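Local coordinates for putative carbohydrate-active enzyme (PDB 5WH8), which probably hydrolyses O-glycosidic bonds as the family 5 glycoside hydrolase (cellulase) domain of a longer, multi-modular protein, at residues Y68-G73 / N119-D124; L65-Y68 / G74-T77; D85-I90 / I126-Y131; A158-Y163 / G183-S188. One frame throughout, in Å; residues are numbered along the deposited sequence.

All four contacts lie in the parallel beta/alpha barrel of the cellulase domain. Interactions 1 and 2 start from the same place, the end of strand 62-68 and the loop after it, share Tyr-68, and have centres about 7 Å apart. Interaction 3 joins the next helix, 83-100, to helix 122-135, which interaction 1 also uses; its centre is about 10 Å from that of interaction 2, and Tyr-75 and Ile-67 reach into it. Interaction 4 comes last in sequence, its centre about 22 Å from that of interaction 3, where helix 157-172 meets the loop after strand 180-182. Interactions 1, 2 and 4 involve loops at C-terminal strand ends, where such barrels carry their active sites.

Interaction 1: residues Y68-G73 / N119-D124; sequences YTHEWG and NYTLDD
Two hydrogen bonds hold OG1 of Thr-121, one to Pro-118 O and one with Trp-108 NE1, while its methyl CG2 faces Thr-69 and His-70. The place is the C-terminal rim of a TIM barrel: residues 68-73 run from the end of strand 62-68 into its loop, and Thr-121 sits right before helix 122-135. Its hydroxyl does not cap that helix but turns to the preceding loop and to strand 103-109. The first torsion (chi1 73°, measured to OG1) puts CG2 opposite the carbonyl carbon. From there the methyl CG2 of Thr-121 is 4.2 Å from Thr-69 OG1, and the touch across the two segments is loose and made by van der Waals contact alone.

On the loop side the imidazole is tied to its neighbour. Thr-69 OG1 lies in the ring plane, 2.7 Å from His-70 ND1, a bond that fixes the rotation of the ring. Close by, Asp-124 of the helix forms a salt bridge with Lys-83, and Thr-69 O is hydrogen-bonded with Thr-76 OG1. The nearest approach between the segments is from CE1 of His-70 to the methyl carbon CG2 of Thr-121, at 4.0 Å.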
loop_
_atom_site.group_PDB
_atom_site.type_symbol
_atom_site.label_atom_id
_atom_site.label_comp_id
_atom_site.label_asym_id
_atom_site.label_seq_id
_atom_site.Cartn_x
_atom_site.Cartn_y
_atom_site.Cartn_z
ATOM N N TYR A 68 -4.797 9.527 -5.846
ATOM C CA TYR A 68 -3.949 10.618 -6.317
ATOM C C TYR A 68 -4.468 11.930 -5.773
ATOM O O TYR A 68 -5.682 12.134 -5.754
ATOM C CB TYR A 68 -3.926 10.697 -7.837
ATOM C CG TYR A 68 -2.887 9.827 -8.509
ATOM C CD1 TYR A 68 -3.042 8.451 -8.561
ATOM C CD2 TYR A 68 -1.781 10.394 -9.131
ATOM C CE1 TYR A 68 -2.115 7.659 -9.209
ATOM C CE2 TYR A 68 -0.847 9.610 -9.765
ATOM C CZ TYR A 68 -1.025 8.246 -9.809
ATOM O OH TYR A 68 -0.089 7.461 -10.467
ATOM N N THR A 69 -3.570 12.810 -5.336
ATOM C CA THR A 69 -3.999 14.102 -4.831
ATOM C C THR A 69 -4.087 15.092 -5.985
ATOM O O THR A 69 -4.973 15.954 -6.017
ATOM C CB THR A 69 -3.049 14.627 -3.734
ATOM O OG1 THR A 69 -1.754 14.878 -4.288
ATOM C CG2 THR A 69 -2.933 13.641 -2.589
ATOM N N HIS A 70 -3.197 14.915 -6.966
ATOM C CA HIS A 70 -3.056 15.809 -8.109
ATOM C C HIS A 70 -3.069 15.057 -9.446
ATOM O O HIS A 70 -3.315 13.852 -9.479
ATOM C CB HIS A 70 -1.771 16.616 -7.953
ATOM C CG HIS A 70 -1.847 17.616 -6.845
ATOM N ND1 HIS A 70 -1.861 17.254 -5.513
ATOM C CD2 HIS A 70 -1.938 18.965 -6.872
ATOM C CE1 HIS A 70 -1.951 18.342 -4.767
ATOM N NE2 HIS A 70 -1.995 19.393 -5.566
ATOM N N GLU A 71 -2.798 15.786 -10.531
ATOM C CA GLU A 71 -3.043 15.352 -11.910
ATOM C C GLU A 71 -4.537 15.225 -12.163
ATOM O O GLU A 71 -5.357 15.376 -11.234
ATOM C CB GLU A 71 -2.313 14.041 -12.231
ATOM C CG GLU A 71 -0.817 14.149 -11.925
ATOM C CD GLU A 71 -0.007 12.918 -12.310
ATOM O OE1 GLU A 71 -0.066 12.488 -13.488
ATOM O OE2 GLU A 71 0.708 12.390 -11.427
ATOM N N TRP A 72 -4.906 14.980 -13.416
ATOM C CA TRP A 72 -6.313 15.065 -13.778
ATOM C C TRP A 72 -7.146 14.171 -12.863
ATOM O O TRP A 72 -6.846 12.994 -12.694
ATOM C CB TRP A 72 -6.577 14.670 -15.240
ATOM C CG TRP A 72 -8.046 14.867 -15.517
ATOM C CD1 TRP A 72 -8.662 16.026 -15.912
ATOM C CD2 TRP A 72 -9.088 13.896 -15.340
ATOM N NE1 TRP A 72 -10.026 15.828 -15.993
ATOM C CE2 TRP A 72 -10.312 14.533 -15.651
ATOM C CE3 TRP A 72 -9.108 12.552 -14.939
ATOM C CZ2 TRP A 72 -11.536 13.870 -15.584
ATOM C CZ3 TRP A 72 -10.326 11.894 -14.870
ATOM C CH2 TRP A 72 -11.525 12.554 -15.186
ATOM N N GLY A 73 -8.201 14.738 -12.279
ATOM C CA GLY A 73 -9.128 13.968 -11.467
ATOM C C GLY A 73 -8.657 13.659 -10.064
ATOM O O GLY A 73 -9.325 12.917 -9.325
ATOM N N ASN A 119 3.515 18.404 2.784
ATOM C CA ASN A 119 2.993 19.559 3.503
ATOM C C ASN A 119 2.119 20.449 2.631
ATOM O O ASN A 119 1.188 21.097 3.134
ATOM C CB ASN A 119 4.137 20.380 4.097
ATOM C CG ASN A 119 4.840 19.647 5.197
ATOM O OD1 ASN A 119 4.299 19.495 6.291
ATOM N ND2 ASN A 119 6.056 19.183 4.922
ATOM N N TYR A 120 2.388 20.461 1.326
ATOM C CA TYR A 120 1.651 21.339 0.433
ATOM C C TYR A 120 0.277 20.776 0.081
ATOM O O TYR A 120 -0.453 21.393 -0.711
ATOM C CB TYR A 120 2.469 21.605 -0.835
ATOM C CG TYR A 120 3.762 22.351 -0.584
ATOM C CD1 TYR A 120 4.021 22.989 0.639
ATOM C CD2 TYR A 120 4.735 22.419 -1.568
ATOM C CE1 TYR A 120 5.219 23.665 0.854
ATOM C CE2 TYR A 120 5.925 23.101 -1.356
ATOM C CZ TYR A 120 6.161 23.709 -0.151
ATOM O OH TYR A 120 7.360 24.384 0.052
ATOM N N THR A 121 -0.076 19.623 0.668
ATOM C CA THR A 121 -1.423 19.070 0.531
ATOM C C THR A 121 -2.240 19.120 1.833
ATOM O O THR A 121 -3.366 18.610 1.858
ATOM C CB THR A 121 -1.398 17.589 0.062
ATOM O OG1 THR A 121 -0.966 16.743 1.141
ATOM C CG2 THR A 121 -0.490 17.419 -1.140
ATOM N N LEU A 122 -1.718 19.772 2.878
ATOM C CA LEU A 122 -2.330 19.690 4.208
ATOM C C LEU A 122 -3.731 20.294 4.309
ATOM O O LEU A 122 -4.530 19.831 5.137
ATOM C CB LEU A 122 -1.424 20.356 5.262
ATOM C CG LEU A 122 -0.303 19.465 5.786
ATOM C CD1 LEU A 122 0.735 20.265 6.555
ATOM C CD2 LEU A 122 -0.864 18.371 6.662
ATOM N N ASP A 123 -4.034 21.314 3.503
ATOM C CA ASP A 123 -5.375 21.907 3.544
ATOM C C ASP A 123 -6.451 20.865 3.244
ATOM O O ASP A 123 -7.580 20.999 3.719
ATOM C CB ASP A 123 -5.512 23.068 2.559
ATOM C CG ASP A 123 -4.727 24.297 2.976
ATOM O OD1 ASP A 123 -4.447 24.459 4.183
ATOM O OD2 ASP A 123 -4.420 25.116 2.086
ATOM N N ASP A 124 -6.117 19.849 2.435
ATOM C CA ASP A 124 -7.029 18.732 2.167
ATOM C C ASP A 124 -6.687 17.465 2.953
ATOM O O ASP A 124 -7.586 16.689 3.295
ATOM C CB ASP A 124 -7.042 18.417 0.670
ATOM C CG ASP A 124 -7.707 19.494 -0.119
ATOM O OD1 ASP A 124 -8.845 19.867 0.255
ATOM O OD2 ASP A 124 -7.066 20.012 -1.041
#

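Interaction 2: residues L65-Y68 / G74-T77; sequences LAIY and GYTT
Along residues 65-68, at the end of strand 62-68, the second strand of the TIM barrel, contact with residues 74-77 begins at Ile-67. Its CG2 methyl, anti to the backbone N, comes within 4.1 Å of Tyr-75 CD2. The two side chains lie side by side and point the same way, and this methyl also packs beside the start of the tyrosine side chain, 4.2 Å from Tyr-75 CB. Helices 83-100 and 122-135 cover the same isoleucine through Ile-90 and Phe-128.

At Tyr-68 the strand ends, and the contact passes from side chain to backbone. The amide of Tyr-75 donates to Tyr-68 O over 2.8 Å in a nearly straight bond (169° at the hydrogen), with the donor tilted 19° from the carbonyl plane. Gly-74 CA lies against the same oxygen at 3.4 Å. This bond closes the excursion of residues 69-73 and brings the chain back to the strand end.

Tyr-75 CG stands anti to its own nitrogen (chi1 -173°), which sends the ring inward between the barrel and its helices; there the phenol OH donates to Asn-87 OD1, and the ring meets Trp-108 and Phe-128 edge-to-face. Residues 74-77 themselves form a type I turn, and Gly-74 O accepts twice from Thr-77: from its N at 3.0 Å and, on a lone pair in the carbonyl plane, from its OG1 at 2.8 Å.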
loop_
_atom_site.group_PDB
_atom_site.type_symbol
_atom_site.label_atom_id
_atom_site.label_comp_id
_atom_site.label_asym_id
_atom_site.label_seq_id
_atom_site.Cartn_x
_atom_site.Cartn_y
_atom_site.Cartn_z
ATOM N N LEU A 65 -5.483 1.301 -2.262
ATOM C CA LEU A 65 -6.256 2.325 -2.937
ATOM C C LEU A 65 -5.372 3.556 -3.112
ATOM O O LEU A 65 -5.166 4.325 -2.177
ATOM C CB LEU A 65 -7.531 2.656 -2.130
ATOM C CG LEU A 65 -8.460 1.489 -1.814
ATOM C CD1 LEU A 65 -9.542 1.974 -0.881
ATOM C CD2 LEU A 65 -9.062 0.887 -3.046
ATOM N N ALA A 66 -4.852 3.718 -4.321
ATOM C CA ALA A 66 -3.983 4.852 -4.640
ATOM C C ALA A 66 -4.838 6.061 -4.992
ATOM O O ALA A 66 -5.343 6.167 -6.113
ATOM C CB ALA A 66 -3.055 4.507 -5.798
ATOM N N ILE A 67 -4.983 6.956 -4.019
ATOM C CA ILE A 67 -5.833 8.135 -4.138
ATOM C C ILE A 67 -4.958 9.322 -4.542
ATOM O O ILE A 67 -4.374 9.986 -3.695
ATOM C CB ILE A 67 -6.564 8.391 -2.812
ATOM C CG1 ILE A 67 -7.434 7.182 -2.454
ATOM C CG2 ILE A 67 -7.437 9.644 -2.885
ATOM C CD1 ILE A 67 -7.502 6.936 -0.992
ATOM N N TYR A 68 -4.797 9.527 -5.846
ATOM C CA TYR A 68 -3.949 10.618 -6.317
ATOM C C TYR A 68 -4.468 11.930 -5.773
ATOM O O TYR A 68 -5.682 12.134 -5.754
ATOM C CB TYR A 68 -3.926 10.697 -7.837
ATOM C CG TYR A 68 -2.887 9.827 -8.509
ATOM C CD1 TYR A 68 -3.042 8.451 -8.561
ATOM C CD2 TYR A 68 -1.781 10.394 -9.131
ATOM C CE1 TYR A 68 -2.115 7.659 -9.209
ATOM C CE2 TYR A 68 -0.847 9.610 -9.765
ATOM C CZ TYR A 68 -1.025 8.246 -9.809
ATOM O OH TYR A 68 -0.089 7.461 -10.467
ATOM N N GLY A 74 -7.513 14.217 -9.687
ATOM C CA GLY A 74 -6.960 13.994 -8.356
ATOM C C GLY A 74 -7.887 14.506 -7.272
ATOM O O GLY A 74 -8.768 15.315 -7.554
ATOM N N TYR A 75 -7.690 14.038 -6.043
ATOM C CA TYR A 75 -8.580 14.366 -4.940
ATOM C C TYR A 75 -8.701 15.870 -4.758
ATOM O O TYR A 75 -9.786 16.364 -4.432
ATOM C CB TYR A 75 -8.083 13.719 -3.652
ATOM C CG TYR A 75 -9.020 13.862 -2.471
ATOM C CD1 TYR A 75 -8.975 14.984 -1.667
ATOM C CD2 TYR A 75 -9.900 12.846 -2.141
ATOM C CE1 TYR A 75 -9.808 15.122 -0.577
ATOM C CE2 TYR A 75 -10.742 12.962 -1.046
ATOM C CZ TYR A 75 -10.679 14.104 -0.258
ATOM O OH TYR A 75 -11.502 14.231 0.836
ATOM N N THR A 76 -7.629 16.620 -4.979
ATOM C CA THR A 76 -7.670 18.063 -4.694
ATOM C C THR A 76 -8.288 18.892 -5.831
ATOM O O THR A 76 -8.457 20.108 -5.688
ATOM C CB THR A 76 -6.269 18.655 -4.412
ATOM O OG1 THR A 76 -5.464 18.617 -5.600
ATOM C CG2 THR A 76 -5.585 17.924 -3.265
ATOM N N THR A 77 -8.621 18.244 -6.947
ATOM C CA THR A 77 -8.938 18.960 -8.199
ATOM C C THR A 77 -10.420 19.251 -8.457
ATOM O O THR A 77 -10.737 20.148 -9.239
ATOM C CB THR A 77 -8.442 18.195 -9.453
ATOM O OG1 THR A 77 -9.241 17.030 -9.670
ATOM C CG2 THR A 77 -6.980 17.790 -9.324
#

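Interaction 3: residues D85-I90 / I126-Y131; sequences DYNAYI and IPFWDY. With EDO (1,2-ethanediol), chain J.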
loop_
_atom_site.group_PDB
_atom_site.type_symbol
_atom_site.label_atom_id
_atom_site.label_comp_id
_atom_site.label_asym_id
_atom_site.label_seq_id
_atom_site.Cartn_x
_atom_site.Cartn_y
_atom_site.Cartn_z
ATOM N N ASP A 85 -17.596 13.219 -1.972
ATOM C CA ASP A 85 -18.037 12.061 -2.750
ATOM C C ASP A 85 -16.881 11.085 -3.047
ATOM O O ASP A 85 -17.094 9.885 -3.150
ATOM C CB ASP A 85 -18.676 12.482 -4.056
ATOM C CG ASP A 85 -20.019 13.157 -3.851
ATOM O OD1 ASP A 85 -20.759 12.739 -2.936
ATOM O OD2 ASP A 85 -20.332 14.093 -4.619
ATOM N N TYR A 86 -15.676 11.609 -3.213
ATOM C CA TYR A 86 -14.502 10.757 -3.401
ATOM C C TYR A 86 -14.327 9.944 -2.106
ATOM O O TYR A 86 -14.060 8.734 -2.145
ATOM C CB TYR A 86 -13.277 11.634 -3.732
ATOM C CG TYR A 86 -12.159 10.998 -4.526
ATOM C CD1 TYR A 86 -11.749 9.694 -4.273
ATOM C CD2 TYR A 86 -11.491 11.719 -5.507
ATOM C CE1 TYR A 86 -10.709 9.115 -4.982
ATOM C CE2 TYR A 86 -10.436 11.132 -6.227
ATOM C CZ TYR A 86 -10.050 9.839 -5.943
ATOM O OH TYR A 86 -9.004 9.233 -6.630
ATOM N N ASN A 87 -14.534 10.590 -0.952
ATOM C CA ASN A 87 -14.532 9.878 0.334
ATOM C C ASN A 87 -15.522 8.707 0.330
ATOM O O ASN A 87 -15.221 7.607 0.814
ATOM C CB ASN A 87 -14.893 10.826 1.502
ATOM C CG ASN A 87 -13.792 11.796 1.866
ATOM O OD1 ASN A 87 -12.712 11.777 1.291
ATOM N ND2 ASN A 87 -14.079 12.677 2.839
ATOM N N ALA A 88 -16.721 8.932 -0.205
ATOM C CA ALA A 88 -17.754 7.908 -0.194
ATOM C C ALA A 88 -17.375 6.721 -1.089
ATOM O O ALA A 88 -17.616 5.552 -0.750
ATOM C CB ALA A 88 -19.094 8.506 -0.628
ATOM N N TYR A 89 -16.749 7.026 -2.217
ATOM C CA TYR A 89 -16.232 6.006 -3.124
ATOM C C TYR A 89 -15.157 5.141 -2.460
ATOM O O TYR A 89 -15.138 3.910 -2.614
ATOM C CB TYR A 89 -15.676 6.696 -4.368
ATOM C CG TYR A 89 -14.937 5.805 -5.337
ATOM C CD1 TYR A 89 -15.619 5.075 -6.292
ATOM C CD2 TYR A 89 -13.548 5.715 -5.312
ATOM C CE1 TYR A 89 -14.956 4.273 -7.182
ATOM C CE2 TYR A 89 -12.880 4.903 -6.198
ATOM C CZ TYR A 89 -13.587 4.194 -7.132
ATOM O OH TYR A 89 -12.930 3.397 -8.032
ATOM N N ILE A 90 -14.239 5.801 -1.760
ATOM C CA ILE A 90 -13.181 5.115 -1.029
ATOM C C ILE A 90 -13.794 4.201 0.026
ATOM O O ILE A 90 -13.388 3.033 0.176
ATOM C CB ILE A 90 -12.216 6.150 -0.387
ATOM C CG1 ILE A 90 -11.439 6.890 -1.488
ATOM C CG2 ILE A 90 -11.244 5.483 0.578
ATOM C CD1 ILE A 90 -10.763 8.200 -1.038
ATOM N N ILE A 126 -5.545 17.076 6.067
ATOM C CA ILE A 126 -6.048 17.075 7.439
ATOM C C ILE A 126 -7.549 16.691 7.499
ATOM O O ILE A 126 -7.901 15.771 8.227
ATOM C CB ILE A 126 -5.790 18.457 8.108
ATOM C CG1 ILE A 126 -4.289 18.663 8.367
ATOM C CG2 ILE A 126 -6.553 18.610 9.403
ATOM C CD1 ILE A 126 -3.677 17.728 9.326
ATOM N N PRO A 127 -8.430 17.368 6.729
ATOM C CA PRO A 127 -9.834 16.912 6.774
ATOM C C PRO A 127 -10.062 15.507 6.209
ATOM O O PRO A 127 -10.928 14.787 6.720
ATOM C CB PRO A 127 -10.588 17.953 5.943
ATOM C CG PRO A 127 -9.566 18.847 5.348
ATOM C CD PRO A 127 -8.281 18.667 6.063
ATOM N N PHE A 128 -9.272 15.113 5.212
ATOM C CA PHE A 128 -9.336 13.745 4.686
ATOM C C PHE A 128 -9.038 12.736 5.777
ATOM O O PHE A 128 -9.803 11.785 5.970
ATOM C CB PHE A 128 -8.353 13.567 3.535
ATOM C CG PHE A 128 -8.292 12.156 2.992
ATOM C CD1 PHE A 128 -9.212 11.713 2.067
ATOM C CD2 PHE A 128 -7.293 11.283 3.413
ATOM C CE1 PHE A 128 -9.152 10.403 1.568
ATOM C CE2 PHE A 128 -7.228 9.963 2.914
ATOM C CZ PHE A 128 -8.142 9.545 1.984
ATOM N N TRP A 129 -7.920 12.917 6.470
ATOM C CA TRP A 129 -7.500 11.930 7.436
ATOM C C TRP A 129 -8.349 11.988 8.701
ATOM O O TRP A 129 -8.563 10.956 9.336
ATOM C CB TRP A 129 -6.008 12.084 7.744
ATOM C CG TRP A 129 -5.165 11.439 6.654
ATOM C CD1 TRP A 129 -4.233 12.041 5.845
ATOM C CD2 TRP A 129 -5.218 10.057 6.243
ATOM N NE1 TRP A 129 -3.697 11.110 4.978
ATOM C CE2 TRP A 129 -4.295 9.895 5.196
ATOM C CE3 TRP A 129 -5.965 8.952 6.659
ATOM C CZ2 TRP A 129 -4.073 8.637 4.570
ATOM C CZ3 TRP A 129 -5.770 7.726 6.039
ATOM C CH2 TRP A 129 -4.833 7.581 4.988
ATOM N N ASP A 130 -8.879 13.169 9.044
ATOM C CA ASP A 130 -9.850 13.298 10.149
ATOM C C ASP A 130 -11.081 12.444 9.839
ATOM O O ASP A 130 -11.504 11.619 10.660
ATOM C CB ASP A 130 -10.236 14.777 10.328
ATOM C CG ASP A 130 -10.901 15.094 11.681
ATOM O OD1 ASP A 130 -10.884 14.302 12.628
ATOM O OD2 ASP A 130 -11.452 16.207 11.793
ATOM N N TYR A 131 -11.631 12.624 8.646
ATOM C CA TYR A 131 -12.777 11.838 8.218
ATOM C C TYR A 131 -12.466 10.335 8.184
ATOM O O TYR A 131 -13.215 9.532 8.748
ATOM C CB TYR A 131 -13.290 12.273 6.848
ATOM C CG TYR A 131 -14.392 11.348 6.398
ATOM C CD1 TYR A 131 -15.678 11.488 6.904
ATOM C CD2 TYR A 131 -14.136 10.279 5.545
ATOM C CE1 TYR A 131 -16.694 10.612 6.544
ATOM C CE2 TYR A 131 -15.139 9.401 5.180
ATOM C CZ TYR A 131 -16.422 9.572 5.684
ATOM O OH TYR A 131 -17.450 8.721 5.339
HETATM C C1 EDO J . -18.066 12.562 3.991
HETATM O O1 EDO J . -16.757 12.954 3.553
HETATM C C2 EDO J . -18.505 11.252 3.347
HETATM O O2 EDO J . -18.842 11.465 1.970
#
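Neighbouring helices on the outside of the TIM barrel, 83-100 and 122-135, meet here: their short segments run in the same general direction at a crossing angle of -39°, with axes 11.5 Å apart. Asn-87 points toward the second helix, its amide meeting the rings of Phe-128 and Tyr-131. OD1, already bonded to a loop tyrosine, lies 3.6 Å from Phe-128 CD1, the amide and ring planes being steeply inclined. Toward Tyr-131 the amide is almost parallel to the ring, 9° between planes, and the side chains run antiparallel alongside each other, with ND2 3.6 Å from Tyr-131 CD2.

That nitrogen donates to O1 of a bound 1,2-ethanediol over 2.8 Å, at 159°. The diol, probably left from crystallisation, lies over one face of the Tyr-131 ring, O1 above its centre, and is also hydrogen-bonded to Asp-84 O. Tyr-131 OH is bonded back to Asp-91 of the first helix, so both ends of the Asn-87 amide and the phenol end have polar partners.

Deeper in, toward strand 62-68, the contact turns apolar. Ile-90 and Phe-128 approach from opposite directions, and the methyl CD1 of Ile-90 lies in the plane of the Phe-128 ring, at its edge, 3.8 Å from CE1.

Interaction 4: residues A158-Y163 / G183-S188; sequences ADVKEY and GTPTWS. With EDO (1,2-ethanediol), chain H.
Gly-183, just past the end of barrel strand 180-182, turns its carbonyl to Val-160 on helix 157-172. The oxygen Gly-183 O sits 3.3 Å from Val-160 CG1, the methyl that a chi1 of 180° places opposite the valine nitrogen.

Thr-184 brings its backbone nearest the helix, with CA 6.9 Å from that of Val-160, yet its side chain starts away from the helix. Its hydroxyl is bonded to Thr-207 O on strand 204-211, and its amide goes to Ser-188 OG at 3.1 Å, almost straight at 170°. The serine oxygen is held a second time by Asn-148 O.

Pro-185 supplies the apolar side-chain contact: its CG is 4.3 Å from Val-160 CG2, so the two methyls of the valine divide their work between carbonyl and proline ring. From Thr-186 to Ser-188 the chain takes up a left-handed helical turn, closed by a weak bond from Ser-188 N to Thr-184 O. It is part of a loop at the C-terminal end of the TIM barrel.

On the helix, Asp-159 faces elsewhere and takes both hydroxyls of a bound 1,2-ethanediol, probably an additive from crystallisation. Across the contact itself, the CG1 methyl of Val-160 lies against Gly-183 O, a buried carbonyl oxygen that has no hydrogen-bond partner; the segments are therefore joined by van der Waals packing, probably at some polar cost.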
loop_
_atom_site.group_PDB
_atom_site.type_symbol
_atom_site.label_atom_id
_atom_site.label_comp_id
_atom_site.label_asym_id
_atom_site.label_seq_id
_atom_site.Cartn_x
_atom_site.Cartn_y
_atom_site.Cartn_z
ATOM N N ALA A 158 13.311 15.855 7.592
ATOM C CA ALA A 158 12.749 16.858 8.503
ATOM C C ALA A 158 11.390 17.383 8.043
ATOM O O ALA A 158 10.484 17.553 8.858
ATOM C CB ALA A 158 13.721 18.027 8.673
ATOM N N ASP A 159 11.233 17.612 6.741
ATOM C CA ASP A 159 9.980 18.107 6.191
ATOM C C ASP A 159 8.880 17.039 6.208
ATOM O O ASP A 159 7.711 17.325 6.534
ATOM C CB ASP A 159 10.205 18.610 4.776
ATOM C CG ASP A 159 11.298 19.651 4.713
ATOM O OD1 ASP A 159 11.094 20.737 5.303
ATOM O OD2 ASP A 159 12.367 19.364 4.141
ATOM N N VAL A 160 9.232 15.806 5.863
ATOM C CA VAL A 160 8.249 14.730 5.943
ATOM C C VAL A 160 7.828 14.468 7.399
ATOM O O VAL A 160 6.659 14.195 7.681
ATOM C CB VAL A 160 8.797 13.413 5.300
ATOM C CG1 VAL A 160 7.773 12.279 5.378
ATOM C CG2 VAL A 160 9.199 13.663 3.852
ATOM N N LYS A 161 8.783 14.536 8.326
ATOM C CA LYS A 161 8.485 14.334 9.749
ATOM C C LYS A 161 7.515 15.413 10.259
ATOM O O LYS A 161 6.606 15.111 11.034
ATOM C CB LYS A 161 9.794 14.315 10.568
ATOM C CG LYS A 161 9.657 13.943 12.024
ATOM C CD LYS A 161 11.028 13.690 12.634
ATOM C CE LYS A 161 10.953 13.178 14.058
ATOM N NZ LYS A 161 10.756 14.276 15.015
ATOM N N GLU A 162 7.671 16.655 9.802
ATOM C CA GLU A 162 6.747 17.709 10.201
ATOM C C GLU A 162 5.340 17.477 9.639
ATOM O O GLU A 162 4.354 17.709 10.327
ATOM C CB GLU A 162 7.287 19.083 9.782
ATOM C CG GLU A 162 8.479 19.471 10.673
ATOM C CD GLU A 162 9.057 20.851 10.401
ATOM O OE1 GLU A 162 9.117 21.282 9.232
ATOM O OE2 GLU A 162 9.473 21.502 11.384
ATOM N N TYR A 163 5.250 16.991 8.402
ATOM C CA TYR A 163 3.961 16.588 7.838
ATOM C C TYR A 163 3.311 15.508 8.695
ATOM O O TYR A 163 2.136 15.604 9.042
ATOM C CB TYR A 163 4.131 16.085 6.390
ATOM C CG TYR A 163 2.888 15.412 5.808
ATOM C CD1 TYR A 163 1.850 16.168 5.300
ATOM C CD2 TYR A 163 2.749 14.024 5.808
ATOM C CE1 TYR A 163 0.719 15.572 4.775
ATOM C CE2 TYR A 163 1.610 13.414 5.292
ATOM C CZ TYR A 163 0.601 14.195 4.786
ATOM O OH TYR A 163 -0.553 13.639 4.275
ATOM N N GLY A 183 5.665 7.687 4.385
ATOM C CA GLY A 183 6.571 7.801 3.259
ATOM C C GLY A 183 7.898 8.419 3.654
ATOM O O GLY A 183 8.014 9.028 4.727
ATOM N N THR A 184 8.900 8.233 2.796
ATOM C CA THR A 184 10.249 8.726 3.073
ATOM C C THR A 184 10.779 9.487 1.854
ATOM O O THR A 184 10.188 9.417 0.764
ATOM C CB THR A 184 11.188 7.566 3.484
ATOM O OG1 THR A 184 11.175 6.525 2.500
ATOM C CG2 THR A 184 10.746 6.988 4.857
ATOM N N PRO A 185 11.835 10.301 2.044
ATOM C CA PRO A 185 12.318 11.123 0.919
ATOM C C PRO A 185 12.857 10.333 -0.283
ATOM O O PRO A 185 13.117 9.127 -0.216
ATOM C CB PRO A 185 13.440 11.964 1.559
ATOM C CG PRO A 185 13.109 11.999 3.015
ATOM C CD PRO A 185 12.506 10.641 3.316
ATOM N N THR A 186 13.011 11.061 -1.388
ATOM C CA THR A 186 13.491 10.534 -2.665
ATOM C C THR A 186 12.609 9.346 -3.136
ATOM O O THR A 186 13.065 8.231 -3.408
ATOM C CB THR A 186 14.986 10.155 -2.587
ATOM O OG1 THR A 186 15.732 11.232 -1.988
ATOM C CG2 THR A 186 15.537 9.899 -3.978
ATOM N N TRP A 187 11.314 9.634 -3.240
ATOM C CA TRP A 187 10.312 8.677 -3.708
ATOM C C TRP A 187 10.300 7.423 -2.839
ATOM O O TRP A 187 10.263 6.284 -3.335
ATOM C CB TRP A 187 10.526 8.302 -5.185
ATOM C CG TRP A 187 10.380 9.465 -6.156
ATOM C CD1 TRP A 187 9.212 9.962 -6.685
ATOM C CD2 TRP A 187 11.430 10.282 -6.679
ATOM N NE1 TRP A 187 9.483 11.024 -7.521
ATOM C CE2 TRP A 187 10.834 11.233 -7.541
ATOM C CE3 TRP A 187 12.819 10.279 -6.536
ATOM C CZ2 TRP A 187 11.576 12.186 -8.224
ATOM C CZ3 TRP A 187 13.552 11.235 -7.224
ATOM C CH2 TRP A 187 12.924 12.164 -8.068
ATOM N N SER A 188 10.279 7.670 -1.528
ATOM C CA SER A 188 10.279 6.621 -0.491
ATOM C C SER A 188 11.448 5.647 -0.678
ATOM O O SER A 188 11.293 4.409 -0.615
ATOM C CB SER A 188 8.920 5.898 -0.431
ATOM O OG SER A 188 7.979 6.762 0.170
HETATM C C1 EDO H . 14.762 21.750 6.092
HETATM O O1 EDO H . 14.586 20.453 5.509
HETATM C C2 EDO H . 14.241 22.854 5.178
HETATM O O2 EDO H . 12.897 22.610 4.754
#